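Local coordinates for protein Lysine/ornithine decarboxylase (Selenomonas ruminantium, PDB 5GJO) that decarboxylates L-lysine and L-ornithine with similar efficiency, using pyridoxal 5'-phosphate, to give cadaverine and putrescine, at residues I177-G182 against T213-G218. The protein carries 2 engineered substitutions. Sequence-based numbering, arbitrary orientation.
With PLP (pyridoxal-5'-phosphate), chain H.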
loop_
_atom_site.group_PDB
_atom_site.type_symbol
_atom_site.label_atom_id
_atom_site.label_comp_id
_atom_site.label_asym_id
_atom_site.label_seq_id
_atom_site.Cartn_x
_atom_site.Cartn_y
_atom_site.Cartn_z
ATOM N N ILE A 177 28.301 -14.198 -10.052
ATOM C CA ILE A 177 28.157 -12.922 -9.360
ATOM C C ILE A 177 26.963 -12.158 -9.980
ATOM O O ILE A 177 26.744 -12.200 -11.192
ATOM C CB ILE A 177 29.415 -12.132 -9.446
ATOM C CG1 ILE A 177 30.558 -12.941 -8.747
ATOM C CG2 ILE A 177 29.296 -10.793 -8.723
ATOM C CD1 ILE A 177 31.908 -12.295 -8.833
ATOM N N CYS A 178 26.262 -11.473 -9.089
ATOM C CA CYS A 178 25.210 -10.528 -9.476
ATOM C C CYS A 178 25.318 -9.213 -8.725
ATOM O O CYS A 178 25.974 -9.072 -7.703
ATOM C CB CYS A 178 23.796 -11.140 -9.238
ATOM S SG CYS A 178 23.274 -11.423 -7.581
ATOM N N PHE A 179 24.615 -8.237 -9.267
ATOM C CA PHE A 179 24.552 -6.930 -8.677
ATOM C C PHE A 179 23.269 -6.220 -9.194
ATOM O O PHE A 179 22.665 -6.640 -10.222
ATOM C CB PHE A 179 25.781 -6.058 -8.908
ATOM C CG PHE A 179 26.116 -5.819 -10.345
ATOM C CD1 PHE A 179 25.483 -4.841 -11.073
ATOM C CD2 PHE A 179 27.043 -6.555 -10.974
ATOM C CE1 PHE A 179 25.781 -4.589 -12.383
ATOM C CE2 PHE A 179 27.359 -6.341 -12.297
ATOM C CZ PHE A 179 26.747 -5.331 -13.018
ATOM N N HIS A 180 22.844 -5.228 -8.400
ATOM C CA HIS A 180 21.740 -4.335 -8.881
ATOM C C HIS A 180 22.231 -2.932 -8.524
ATOM O O HIS A 180 22.545 -2.655 -7.353
ATOM C CB HIS A 180 20.437 -4.669 -8.253
ATOM C CG HIS A 180 19.262 -4.114 -8.983
ATOM N ND1 HIS A 180 19.207 -2.794 -9.346
ATOM C CD2 HIS A 180 18.109 -4.675 -9.413
ATOM C CE1 HIS A 180 18.038 -2.530 -9.923
ATOM N NE2 HIS A 180 17.352 -3.653 -9.987
ATOM N N VAL A 181 22.287 -2.100 -9.526
ATOM C CA VAL A 181 22.822 -0.741 -9.335
ATOM C C VAL A 181 21.858 0.202 -8.571
ATOM O O VAL A 181 22.256 1.288 -8.082
ATOM C CB VAL A 181 23.274 -0.075 -10.638
ATOM C CG1 VAL A 181 24.371 -0.830 -11.344
ATOM C CG2 VAL A 181 22.129 0.257 -11.561
ATOM N N GLY A 182 20.611 -0.236 -8.492
ATOM C CA GLY A 182 19.526 0.531 -7.911
ATOM C C GLY A 182 18.440 0.831 -8.937
ATOM O O GLY A 182 18.676 0.731 -10.103
ATOM N N THR A 213 30.747 -18.987 -14.160
ATOM C CA THR A 213 30.226 -19.097 -15.525
ATOM C C THR A 213 29.162 -17.994 -15.896
ATOM O O THR A 213 28.917 -17.779 -17.089
ATOM C CB THR A 213 29.531 -20.463 -15.706
ATOM O OG1 THR A 213 28.524 -20.690 -14.756
ATOM C CG2 THR A 213 30.535 -21.665 -15.551
ATOM N N ASP A 214 28.490 -17.448 -14.883
ATOM C CA ASP A 214 27.325 -16.571 -15.058
ATOM C C ASP A 214 27.432 -15.246 -14.321
ATOM O O ASP A 214 27.856 -15.212 -13.194
ATOM C CB ASP A 214 26.091 -17.269 -14.531
ATOM C CG ASP A 214 25.601 -18.366 -15.453
ATOM O OD1 ASP A 214 26.343 -19.319 -15.647
ATOM O OD2 ASP A 214 24.486 -18.267 -15.954
ATOM N N LEU A 215 26.982 -14.176 -14.965
ATOM C CA LEU A 215 27.025 -12.853 -14.377
ATOM C C LEU A 215 25.587 -12.246 -14.595
ATOM O O LEU A 215 25.066 -12.328 -15.682
ATOM C CB LEU A 215 28.009 -12.040 -15.101
ATOM C CG LEU A 215 28.117 -10.575 -14.827
ATOM C CD1 LEU A 215 28.626 -10.396 -13.377
ATOM C CD2 LEU A 215 29.021 -9.867 -15.858
ATOM N N ASP A 216 24.970 -11.759 -13.527
ATOM C CA ASP A 216 23.622 -11.135 -13.612
ATOM C C ASP A 216 23.818 -9.654 -13.197
ATOM O O ASP A 216 24.149 -9.353 -12.066
ATOM C CB ASP A 216 22.687 -11.888 -12.704
ATOM C CG ASP A 216 21.228 -11.456 -12.817
ATOM O OD1 ASP A 216 20.991 -10.254 -12.819
ATOM O OD2 ASP A 216 20.309 -12.331 -12.806
ATOM N N ILE A 217 23.573 -8.762 -14.139
ATOM C CA ILE A 217 23.726 -7.363 -13.982
ATOM C C ILE A 217 22.527 -6.598 -13.360
ATOM O O ILE A 217 22.612 -5.378 -13.271
ATOM C CB ILE A 217 24.080 -6.692 -15.323
ATOM C CG1 ILE A 217 22.928 -6.676 -16.325
ATOM C CG2 ILE A 217 25.291 -7.375 -15.934
ATOM C CD1 ILE A 217 23.146 -5.641 -17.386
ATOM N N GLY A 218 21.491 -7.309 -12.975
ATOM C CA GLY A 218 20.324 -6.710 -12.317
ATOM C C GLY A 218 19.511 -5.841 -13.254
ATOM O O GLY A 218 19.557 -6.035 -14.490
HETATM N N1 PLP H . 15.788 -7.724 -9.858
HETATM C C2 PLP H . 15.930 -7.558 -8.521
HETATM C C2A PLP H . 16.661 -8.594 -7.710
HETATM C C3 PLP H . 15.367 -6.357 -7.854
HETATM O O3 PLP H . 15.497 -6.168 -6.512
HETATM C C4 PLP H . 14.659 -5.373 -8.703
HETATM C C4A PLP H . 14.064 -4.146 -8.130
HETATM O O4A PLP H . 13.758 -4.109 -6.950
HETATM C C5 PLP H . 14.573 -5.672 -10.153
HETATM C C6 PLP H . 15.149 -6.840 -10.645
HETATM C C5A PLP H . 13.867 -4.716 -11.087
HETATM O O4P PLP H . 14.391 -3.403 -10.909
HETATM P P PLP H . 13.995 -2.220 -11.927
HETATM O O1P PLP H . 14.537 -2.688 -13.256
HETATM O O2P PLP H . 14.693 -1.005 -11.363
HETATM O O3P PLP H . 12.488 -2.165 -11.853
HETATM O O HOH W 1 21.321 -9.109 -10.117
HETATM O O HOH W 2 21.562 -3.207 -11.977
#
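The ring of Phe179 runs alongside the side chain of Ile217, both heading to the same side, and the Ile217 backbone passes over one ring face. Ile217 CA sits 4.0 Å from the centroid of the Phe179 ring, a CH-pi contact 21° off the ring normal, while the beta-branch brings Ile217 CB and CG2 against CZ. With CG set between its own backbone N and carbonyl carbon (chi1 58°), the ring lies against the end of strand 214-216 and the residue after it, and Ala194 of helix 189-207 also touches it; a broad, flat aromatic suits a place between them. Leu215, on the same side of the sheet as Ile177, directs CD1 to 3.4 Å from Ile177 O.

Strands 173-178 and 214-216 are neighbours in the parallel barrel of this PLP-binding domain, a TIM-type fold, joined by helix 189-207 in a beta-alpha-beta crossover. Asp216 N donates to Ile177 O at 3.0 Å, and Asp216 O accepts from Phe179 N nearly in line with its carbonyl bond.

Cys178 and Asp216 share the other side, CB to CB 3.7 Å apart. Asp216 OD1 accepts from Gly218 N at 3.0 Å, closing an Asx turn. Glycine suits the positive phi there, and Gly218 CA lies 3.1 Å from Phe179 O. Water 2 links Val181 N to Ile217 O.

At the cofactor end, His180 uses both ring nitrogens: ND1 accepts from Gly182 N, lying near the imidazole plane, which should fix the ring's rotation, and NE2 donates to PLP O4P at 3.1 Å (N-H...O 162°). The imidazole is steeply inclined to the pyridine ring, its NE2/CD2 edge over the pyridine face, His180 CD2 3.6 Å from PLP C4.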